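Local coordinates for protein Cwp19 (Clostridioides difficile, PDB 5OQ3) that is a glycoside hydrolase, here its TIM-barrel domain, that probably acts on cell-wall peptidoglycan and may have N-acetylmuramoyl-L-alanine amidase activity, at residues D173-V178 with D185-D190; Y192-V197 with E220-L225; T224-V229 with F242-A247; A277-G282 with K314-D319. One frame throughout, in Å; residues are numbered along the deposited sequence. Where two conformers were deposited one is given.

Contact 1 (D173-V178 with D185-D190)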
# COMPACT_ATOMS: atom_id res chain seq x y z
N ASP A 173 11.86 -12.32 3.01
CA ASP A 173 12.08 -13.40 2.06
C ASP A 173 10.95 -13.50 1.04
O ASP A 173 11.18 -13.86 -0.10
CB ASP A 173 12.24 -14.73 2.84
CG ASP A 173 13.55 -14.81 3.65
OD1 ASP A 173 14.48 -13.97 3.43
OD2 ASP A 173 13.64 -15.70 4.55
N SER A 174 9.73 -13.21 1.48
CA SER A 174 8.57 -13.25 0.58
C SER A 174 8.71 -12.18 -0.52
O SER A 174 8.45 -12.46 -1.70
CB SER A 174 7.29 -13.00 1.37
OG SER A 174 6.91 -14.05 2.25
N ILE A 175 9.17 -11.00 -0.15
CA ILE A 175 9.41 -9.97 -1.14
C ILE A 175 10.61 -10.26 -2.03
O ILE A 175 10.55 -10.05 -3.25
CB ILE A 175 9.50 -8.63 -0.42
CG1 ILE A 175 8.11 -8.36 0.16
CG2 ILE A 175 9.94 -7.54 -1.39
CD1 ILE A 175 8.17 -7.35 1.25
N ALA A 176 11.66 -10.80 -1.41
CA ALA A 176 12.89 -11.10 -2.17
C ALA A 176 12.61 -12.08 -3.30
O ALA A 176 13.24 -11.99 -4.35
CB ALA A 176 13.95 -11.61 -1.27
N GLU A 177 11.70 -13.03 -3.06
CA GLU A 177 11.35 -14.00 -4.10
C GLU A 177 10.82 -13.28 -5.36
O GLU A 177 11.15 -13.61 -6.49
CB GLU A 177 10.29 -14.99 -3.58
CG GLU A 177 9.82 -16.06 -4.56
CD GLU A 177 8.74 -16.97 -3.97
OE1 GLU A 177 7.71 -16.48 -3.43
OE2 GLU A 177 8.91 -18.18 -4.08
N VAL A 178 9.96 -12.31 -5.11
CA VAL A 178 9.36 -11.57 -6.21
C VAL A 178 10.40 -10.68 -6.92
O VAL A 178 10.46 -10.64 -8.15
CB VAL A 178 8.18 -10.74 -5.73
CG1 VAL A 178 7.63 -9.86 -6.83
CG2 VAL A 178 7.09 -11.63 -5.18
N ASP A 185 9.47 -2.96 -11.20
CA ASP A 185 10.18 -1.67 -11.09
C ASP A 185 10.20 -1.11 -9.66
O ASP A 185 11.06 -0.30 -9.31
CB ASP A 185 9.53 -0.65 -12.01
CG ASP A 185 9.47 -1.14 -13.41
OD1 ASP A 185 10.55 -1.33 -14.01
OD2 ASP A 185 8.38 -1.42 -13.96
N GLY A 186 9.27 -1.59 -8.83
CA GLY A 186 9.12 -1.11 -7.45
C GLY A 186 8.45 -2.14 -6.57
O GLY A 186 7.74 -3.03 -7.07
N VAL A 187 8.67 -1.98 -5.28
CA VAL A 187 7.95 -2.71 -4.20
C VAL A 187 7.23 -1.64 -3.37
O VAL A 187 7.84 -0.63 -3.03
CB VAL A 187 8.97 -3.52 -3.34
CG1 VAL A 187 8.30 -4.08 -2.09
CG2 VAL A 187 9.67 -4.58 -4.19
N HIS A 188 5.96 -1.90 -3.08
CA HIS A 188 5.09 -0.96 -2.42
C HIS A 188 4.36 -1.63 -1.25
O HIS A 188 3.79 -2.73 -1.44
CB HIS A 188 4.06 -0.50 -3.44
CG HIS A 188 3.08 0.53 -2.96
ND1 HIS A 188 3.26 1.88 -3.19
CD2 HIS A 188 1.87 0.40 -2.37
CE1 HIS A 188 2.22 2.54 -2.72
NE2 HIS A 188 1.36 1.68 -2.22
N PHE A 189 4.35 -0.99 -0.08
CA PHE A 189 3.44 -1.37 1.02
C PHE A 189 2.42 -0.25 1.18
O PHE A 189 2.78 0.93 1.07
CB PHE A 189 4.18 -1.53 2.38
CG PHE A 189 5.16 -2.68 2.47
CD1 PHE A 189 5.36 -3.65 1.47
CD2 PHE A 189 5.86 -2.82 3.64
CE1 PHE A 189 6.27 -4.69 1.64
CE2 PHE A 189 6.74 -3.88 3.81
CZ PHE A 189 6.94 -4.79 2.83
N ASP A 190 1.18 -0.63 1.48
CA ASP A 190 0.16 0.35 1.82
C ASP A 190 0.13 0.59 3.33
O ASP A 190 1.18 0.50 3.99
CB ASP A 190 -1.19 0.03 1.17
CG ASP A 190 -1.82 -1.25 1.65
OD1 ASP A 190 -1.07 -2.25 1.81
OD2 ASP A 190 -3.07 -1.33 1.75

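Contact 2 (Y192-V197 with E220-L225)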
# COMPACT_ATOMS: atom_id res chain seq x y z
N TYR A 192 -1.33 -0.54 6.26
CA TYR A 192 -1.68 -1.42 7.36
C TYR A 192 -0.43 -1.95 8.05
O TYR A 192 0.43 -2.59 7.43
CB TYR A 192 -2.60 -2.56 6.94
CG TYR A 192 -3.89 -2.11 6.32
CD1 TYR A 192 -4.93 -1.62 7.11
CD2 TYR A 192 -4.08 -2.15 4.94
CE1 TYR A 192 -6.11 -1.19 6.55
CE2 TYR A 192 -5.28 -1.72 4.37
CZ TYR A 192 -6.28 -1.27 5.18
OH TYR A 192 -7.44 -0.84 4.61
N PHE A 193 -0.36 -1.67 9.35
CA PHE A 193 0.73 -2.10 10.16
C PHE A 193 0.16 -2.82 11.38
O PHE A 193 -0.54 -3.82 11.19
CB PHE A 193 1.68 -0.91 10.45
CG PHE A 193 2.30 -0.37 9.22
CD1 PHE A 193 3.39 -1.01 8.69
CD2 PHE A 193 1.70 0.67 8.52
CE1 PHE A 193 3.95 -0.57 7.54
CE2 PHE A 193 2.26 1.11 7.36
CZ PHE A 193 3.39 0.49 6.86
N TYR A 194 0.32 -2.32 12.59
CA TYR A 194 -0.38 -2.91 13.72
C TYR A 194 -1.85 -2.54 13.57
O TYR A 194 -2.15 -1.44 13.10
CB TYR A 194 0.15 -2.37 15.05
CG TYR A 194 1.42 -2.99 15.54
CD1 TYR A 194 2.65 -2.52 15.11
CD2 TYR A 194 1.40 -4.03 16.48
CE1 TYR A 194 3.85 -3.09 15.59
CE2 TYR A 194 2.58 -4.60 16.96
CZ TYR A 194 3.79 -4.14 16.48
OH TYR A 194 4.93 -4.72 16.95
N PRO A 195 -2.77 -3.46 13.95
CA PRO A 195 -4.18 -3.16 13.72
C PRO A 195 -4.81 -2.33 14.78
O PRO A 195 -5.95 -1.97 14.66
CB PRO A 195 -4.82 -4.54 13.75
CG PRO A 195 -3.92 -5.36 14.65
CD PRO A 195 -2.55 -4.88 14.32
N GLY A 196 -4.14 -2.04 15.87
CA GLY A 196 -4.76 -1.13 16.81
C GLY A 196 -3.86 -0.89 17.92
O GLY A 196 -2.76 -1.48 18.00
N VAL A 197 -4.30 0.02 18.77
CA VAL A 197 -3.51 0.50 19.87
C VAL A 197 -3.04 -0.70 20.65
O VAL A 197 -1.87 -0.75 20.98
CB VAL A 197 -4.20 1.56 20.75
CG1 VAL A 197 -4.54 2.81 19.94
CG2 VAL A 197 -5.44 1.01 21.45
N GLU A 220 9.45 0.82 16.34
CA GLU A 220 10.71 0.33 15.85
C GLU A 220 10.61 -1.02 15.14
O GLU A 220 11.35 -1.28 14.21
CB GLU A 220 11.76 0.32 16.93
CG GLU A 220 13.17 0.00 16.40
CD GLU A 220 13.80 0.99 15.43
OE1 GLU A 220 14.80 0.63 14.77
OE2 GLU A 220 13.35 2.09 15.28
N ASN A 221 9.70 -1.88 15.57
CA ASN A 221 9.48 -3.12 14.88
C ASN A 221 9.12 -2.90 13.41
O ASN A 221 9.55 -3.61 12.52
CB ASN A 221 8.36 -3.94 15.56
CG ASN A 221 8.76 -4.47 16.92
OD1 ASN A 221 9.92 -4.72 17.20
ND2 ASN A 221 7.77 -4.72 17.76
N VAL A 222 8.24 -1.93 13.20
CA VAL A 222 7.81 -1.57 11.84
C VAL A 222 8.99 -0.95 11.09
O VAL A 222 9.29 -1.38 9.94
CB VAL A 222 6.61 -0.62 11.87
CG1 VAL A 222 6.32 -0.04 10.47
CG2 VAL A 222 5.37 -1.33 12.43
N ASN A 223 9.70 -0.02 11.72
CA ASN A 223 10.88 0.57 11.10
C ASN A 223 11.87 -0.47 10.64
O ASN A 223 12.40 -0.37 9.53
CB ASN A 223 11.59 1.49 12.09
CG ASN A 223 10.79 2.69 12.53
OD1 ASN A 223 9.70 2.98 12.01
ND2 ASN A 223 11.33 3.39 13.54
N THR A 224 12.14 -1.48 11.45
CA THR A 224 13.10 -2.54 11.17
C THR A 224 12.70 -3.33 9.96
O THR A 224 13.53 -3.75 9.16
CB THR A 224 13.20 -3.50 12.40
OG1 THR A 224 13.69 -2.78 13.53
CG2 THR A 224 14.18 -4.57 12.18
N LEU A 225 11.42 -3.64 9.85
CA LEU A 225 10.91 -4.35 8.69
C LEU A 225 11.18 -3.55 7.42
O LEU A 225 11.73 -4.06 6.44
CB LEU A 225 9.41 -4.66 8.80
CG LEU A 225 8.86 -5.31 7.53
CD1 LEU A 225 9.48 -6.67 7.24
CD2 LEU A 225 7.35 -5.40 7.65

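Contact 3 (T224-V229 with F242-A247)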
# COMPACT_ATOMS: atom_id res chain seq x y z
N THR A 224 12.14 -1.48 11.45
CA THR A 224 13.10 -2.54 11.17
C THR A 224 12.70 -3.33 9.96
O THR A 224 13.53 -3.75 9.16
CB THR A 224 13.20 -3.50 12.40
OG1 THR A 224 13.69 -2.78 13.53
CG2 THR A 224 14.18 -4.57 12.18
N LEU A 225 11.42 -3.64 9.85
CA LEU A 225 10.91 -4.35 8.69
C LEU A 225 11.18 -3.55 7.42
O LEU A 225 11.73 -4.06 6.44
CB LEU A 225 9.41 -4.66 8.80
CG LEU A 225 8.86 -5.31 7.53
CD1 LEU A 225 9.48 -6.67 7.24
CD2 LEU A 225 7.35 -5.40 7.65
N LEU A 226 10.79 -2.28 7.42
CA LEU A 226 11.04 -1.44 6.26
C LEU A 226 12.50 -1.37 5.88
O LEU A 226 12.86 -1.54 4.71
CB LEU A 226 10.43 -0.04 6.43
CG LEU A 226 8.94 0.05 6.73
CD1 LEU A 226 8.50 1.51 6.79
CD2 LEU A 226 8.03 -0.70 5.86
N ARG A 227 13.34 -1.12 6.87
CA ARG A 227 14.79 -1.11 6.66
C ARG A 227 15.27 -2.38 6.00
O ARG A 227 16.06 -2.35 5.06
CB ARG A 227 15.48 -0.91 8.01
CG ARG A 227 16.98 -0.85 7.95
CD ARG A 227 17.59 -1.03 9.34
NE ARG A 227 17.39 -2.42 9.78
CZ ARG A 227 17.69 -2.89 10.99
NH1 ARG A 227 18.12 -2.04 11.94
NH2 ARG A 227 17.55 -4.19 11.26
N ASP A 228 14.84 -3.51 6.54
CA ASP A 228 15.36 -4.80 6.09
C ASP A 228 14.83 -5.18 4.70
O ASP A 228 15.53 -5.75 3.90
CB ASP A 228 14.99 -5.90 7.09
CG ASP A 228 15.83 -5.85 8.40
OD1 ASP A 228 16.76 -5.00 8.51
OD2 ASP A 228 15.51 -6.71 9.25
N VAL A 229 13.61 -4.79 4.37
CA VAL A 229 13.05 -4.99 3.04
C VAL A 229 13.83 -4.13 2.04
O VAL A 229 14.26 -4.62 0.99
CB VAL A 229 11.53 -4.65 3.02
CG1 VAL A 229 11.00 -4.59 1.57
CG2 VAL A 229 10.75 -5.71 3.80
N PHE A 242 11.61 1.22 -3.42
CA PHE A 242 10.76 0.75 -2.32
C PHE A 242 10.01 1.95 -1.74
O PHE A 242 10.62 2.97 -1.35
CB PHE A 242 11.65 0.12 -1.24
CG PHE A 242 10.90 -0.35 -0.05
CD1 PHE A 242 9.79 -1.17 -0.16
CD2 PHE A 242 11.28 0.02 1.23
CE1 PHE A 242 9.08 -1.59 0.96
CE2 PHE A 242 10.61 -0.42 2.33
CZ PHE A 242 9.50 -1.21 2.22
N GLY A 243 8.71 1.81 -1.65
CA GLY A 243 7.90 2.87 -1.08
C GLY A 243 6.76 2.37 -0.25
O GLY A 243 6.33 1.22 -0.35
N VAL A 244 6.24 3.31 0.57
CA VAL A 244 5.14 3.00 1.46
C VAL A 244 4.14 4.12 1.38
O VAL A 244 4.48 5.30 1.31
CB VAL A 244 5.67 2.85 2.94
CG1 VAL A 244 4.55 2.56 3.91
CG2 VAL A 244 6.76 1.81 3.01
N SER A 245 2.87 3.70 1.45
CA SER A 245 1.75 4.61 1.49
C SER A 245 1.04 4.53 2.85
O SER A 245 0.16 3.67 3.04
CB SER A 245 0.76 4.30 0.37
OG SER A 245 -0.35 5.15 0.34
N PRO A 246 1.41 5.41 3.81
CA PRO A 246 0.75 5.45 5.11
C PRO A 246 -0.50 6.30 5.07
O PRO A 246 -0.78 7.05 4.11
CB PRO A 246 1.83 6.05 5.99
CG PRO A 246 2.42 7.09 5.07
CD PRO A 246 2.43 6.45 3.68
N ALA A 247 -1.23 6.21 6.17
CA ALA A 247 -2.36 7.11 6.37
C ALA A 247 -1.86 8.58 6.35
O ALA A 247 -0.69 8.89 6.60
CB ALA A 247 -3.03 6.79 7.68

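Contact 4 (A277-G282 with K314-D319)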
# COMPACT_ATOMS: atom_id res chain seq x y z
N ALA A 277 10.05 8.99 11.09
CA ALA A 277 11.27 8.21 11.28
C ALA A 277 11.69 7.56 9.99
O ALA A 277 12.90 7.46 9.70
CB ALA A 277 11.03 7.15 12.38
N TRP A 278 10.77 7.02 9.22
CA TRP A 278 11.10 6.36 7.98
C TRP A 278 11.82 7.33 7.06
O TRP A 278 12.78 6.98 6.38
CB TRP A 278 9.87 5.83 7.27
CG TRP A 278 8.95 4.98 8.06
CD1 TRP A 278 9.19 4.31 9.22
CD2 TRP A 278 7.61 4.67 7.68
NE1 TRP A 278 8.06 3.67 9.64
CE2 TRP A 278 7.08 3.85 8.68
CE3 TRP A 278 6.80 5.02 6.57
CZ2 TRP A 278 5.76 3.41 8.64
CZ3 TRP A 278 5.53 4.57 6.53
CH2 TRP A 278 5.01 3.75 7.53
N ILE A 279 11.31 8.53 6.98
CA ILE A 279 11.87 9.57 6.13
C ILE A 279 13.23 10.00 6.64
O ILE A 279 14.21 10.03 5.87
CB ILE A 279 10.89 10.76 6.01
CG1 ILE A 279 9.62 10.35 5.27
CG2 ILE A 279 11.56 11.97 5.34
CD1 ILE A 279 8.48 11.31 5.41
N LYS A 280 13.35 10.27 7.92
CA LYS A 280 14.58 10.80 8.45
C LYS A 280 15.70 9.81 8.40
O LYS A 280 16.85 10.18 8.22
CB LYS A 280 14.33 11.38 9.84
CG LYS A 280 13.30 12.54 9.81
CD LYS A 280 13.83 13.90 9.38
CE LYS A 280 13.93 14.15 7.90
NZ LYS A 280 15.01 15.17 7.65
N GLN A 281 15.40 8.53 8.60
CA GLN A 281 16.40 7.45 8.55
C GLN A 281 16.60 6.85 7.14
O GLN A 281 17.45 5.99 6.94
CB GLN A 281 16.05 6.35 9.53
CG GLN A 281 16.12 6.82 10.97
CD GLN A 281 15.70 5.74 11.94
OE1 GLN A 281 16.11 4.57 11.81
NE2 GLN A 281 14.85 6.11 12.93
N GLY A 282 15.82 7.31 6.16
CA GLY A 282 15.98 6.85 4.81
C GLY A 282 15.66 5.38 4.64
O GLY A 282 16.33 4.63 3.93
N LYS A 314 11.58 17.71 2.82
CA LYS A 314 12.51 18.72 2.38
C LYS A 314 13.88 18.37 2.92
O LYS A 314 14.04 17.99 4.06
CB LYS A 314 12.01 20.11 2.87
CG LYS A 314 12.72 21.28 2.24
CD LYS A 314 12.09 22.60 2.68
CE LYS A 314 13.09 23.74 2.50
NZ LYS A 314 12.47 25.07 2.80
N GLY A 315 14.88 18.47 2.05
CA GLY A 315 16.24 18.15 2.41
C GLY A 315 16.58 16.68 2.49
O GLY A 315 17.65 16.33 2.89
N THR A 316 15.64 15.80 2.13
CA THR A 316 15.91 14.36 2.09
C THR A 316 15.87 13.92 0.63
O THR A 316 15.47 14.68 -0.26
CB THR A 316 14.85 13.52 2.87
OG1 THR A 316 13.62 13.43 2.11
CG2 THR A 316 14.53 14.12 4.24
N ASN A 317 16.25 12.68 0.38
CA ASN A 317 16.14 12.07 -0.92
C ASN A 317 14.88 11.22 -1.08
O ASN A 317 14.74 10.55 -2.07
CB ASN A 317 17.35 11.22 -1.19
CG ASN A 317 18.59 12.04 -1.37
OD1 ASN A 317 18.53 13.14 -1.91
ND2 ASN A 317 19.72 11.52 -0.94
N VAL A 318 13.91 11.35 -0.15
CA VAL A 318 12.66 10.58 -0.23
C VAL A 318 11.67 11.30 -1.15
O VAL A 318 11.34 12.48 -0.95
CB VAL A 318 12.03 10.36 1.16
CG1 VAL A 318 10.68 9.62 1.04
CG2 VAL A 318 13.00 9.65 2.04
N ASP A 319 11.23 10.59 -2.17
CA ASP A 319 10.23 11.12 -3.09
C ASP A 319 8.84 11.10 -2.48
O ASP A 319 8.37 10.08 -1.97
CB ASP A 319 10.26 10.34 -4.42
CG ASP A 319 11.55 10.46 -5.15
OD1 ASP A 319 12.20 11.52 -5.15
OD2 ASP A 319 11.91 9.43 -5.77

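Contact 1 (D173-V178 with D185-D190)
I175 reaches from helix 165-181 to V187 and F189 on strand 186-189, and its side chain carries the helix side of the contact alone. It was modelled in two conformers, and the path followed here belongs to one of them. From CB, which is directed at the strand, the chain forks. The short branch, CG2, lies anti to the backbone N and meets both methyls of V187: CG2 of I175 is 3.9 Å from V187 CG1, and 4.1 Å from V187 CG2. The long branch leaves through CG1, beside the backbone N, and with chi2 at 161° it extends nearly straight to CD1. That methyl ends at the rim of the F189 ring, in the ring plane, next to CE1 and CZ. The tight approach of 3.3 Å between I175 CD1 and F189 CZ is doubtful. V187 and F189, two residues apart on the strand, each receive one branch, and no hydrogen bond links the segments. Helix 165-181 lies outside the fourth barrel strand, which it precedes in the chain. F123 of the neighbouring strand 118-123 touches V187 and F189, while V229 and L226 of helix 214-236 press on I175 and F189 respectively.

Contact 2 (Y192-V197 with E220-L225)
V222 points its two methyls at two successive aromatic residues, F193 and Y194, of the loop that follows strand 186-189. CG1, anti to the backbone N of V222, goes to the F193 ring and lies 3.6 Å from F193 CD1; the two side chains stand at about a right angle. The other methyl goes to Y194 instead. V222 CG2 meets the Y194 ring at its edge, near the plane, 3.9 Å from Y194 CE1, the valine and tyrosine side chains passing alongside one another and pointing opposite ways. The tyrosine runs on to N221, one residue back on the helix, and there the contact turns polar. N221 ND2 donates to Y194 OH over 3.0 Å, with 161° at the hydrogen, and the hydroxyl oxygen lies close to the amide plane. Amide and phenol ring are nearly coplanar, 28° apart, so the bond continues the ring edgewise into the helix surface. It gives the buried hydroxyl a partner and restrains how the amide can turn. Around this pair, F199 and Y272 meet the Y194 ring edge-to-face, and W278 packs on both F193 and V222. Segment 192-197 is a beta-alpha loop of a TIM barrel, within the beta-alpha-beta crossover from the fourth to the fifth strand, on the side where enzymes of this fold carry their active sites.

Contact 3 (T224-V229 with F242-A247)
With chi1 at 178°, F242 swings its ring away from its own amide nitrogen and out to helix 214-236, where V229 covers one face of it. V229 also holds CG1 anti to its nitrogen, which brings that methyl over the ring in a CH-pi contact: CG1 of V229 is 3.9 Å from the centroid of the F242 ring, 24° off the normal and displaced toward the rim, nearest CE1. One turn earlier on the helix, the L226 side chain crosses that of F242 at about a right angle. L226 CD2 lies 4.0 Å from F242 CZ, and L226 O approaches F242 CE2 to 3.5 Å. L226 CD2 serves a second neighbour, V244 CG2, also at 4.0 Å. F242 and V244 both turn their side chains to the helix, as alternate residues of a strand do, with G243 between them. On the outer side of the helix, R227 grips D228 side-on, NE and NH2 both bonding to OD1 from one face of the carboxylate. The F242 ring in addition meets F189 of the adjacent strand edge-to-face. Helix 224-229 and strand 242-244 run antiparallel at 156°, their axes 9.9 Å apart, the geometry of a barrel helix returning the chain to the next parallel strand in a TIM-type beta-alpha-beta unit.

Contact 4 (A277-G282 with K314-D319)
I279 and V318 bring their CA atoms within 6.5 Å where the end of helix 275-280 meets the turn leading into strand 319-324, the seventh of the TIM barrel. The helix stops in a Schellman motif: G282 takes a positive phi of 65° and its N bonds back to I279 O, at 3.2 Å. On the other segment G315 also has positive phi, and T316 then opens an ST turn in which V318 N donates to T316 OG1. The threonine chi1 of 76° puts that oxygen between its own N and carbonyl carbon, facing the amide two residues on; OG1 is also hydrogen-bonded to V313 O, so both partners fix its rotation. CG2 of T316 is thereby turned to the helix, where it meets I279 CG2 at 3.8 Å, the side chains crossing at about a right angle. V318 sits deeper, between helix and sheet: its CG2 approaches I279 O and, less closely, I279 CG2, while its side chain also touches V287 of strand 286-287. No hydrogen bond joins the two segments. At the solvent-facing border K280 starts away from the turn, but its chain bends at chi2 and chi3 and comes back. K280 CE passes 3.7 Å from T316 CG2, and K280 NZ ends 3.6 Å from the same methyl.

Overall arrangement
From the N terminus the contacts follow one another in series, contacts 2 and 3 overlapping by T224 and L225. Contact 1 closes the short turn from helix 165-181 into the fourth strand. Contact 2 spans the excursion after that strand, including helix 202-208, and ends where contact 3 begins; contact 3 then ties 224-229 of helix 214-236 to the fifth strand. Contact 4 closes last, joining helix 275-280 to the entry of the seventh strand. Contacts 1 and 3 sit on neighbouring strands, their centres about 10 Å apart. W278 of contact 4 packs on residues of contacts 2 and 3, tying helix 275-280 to helix 214-236 and the fifth strand.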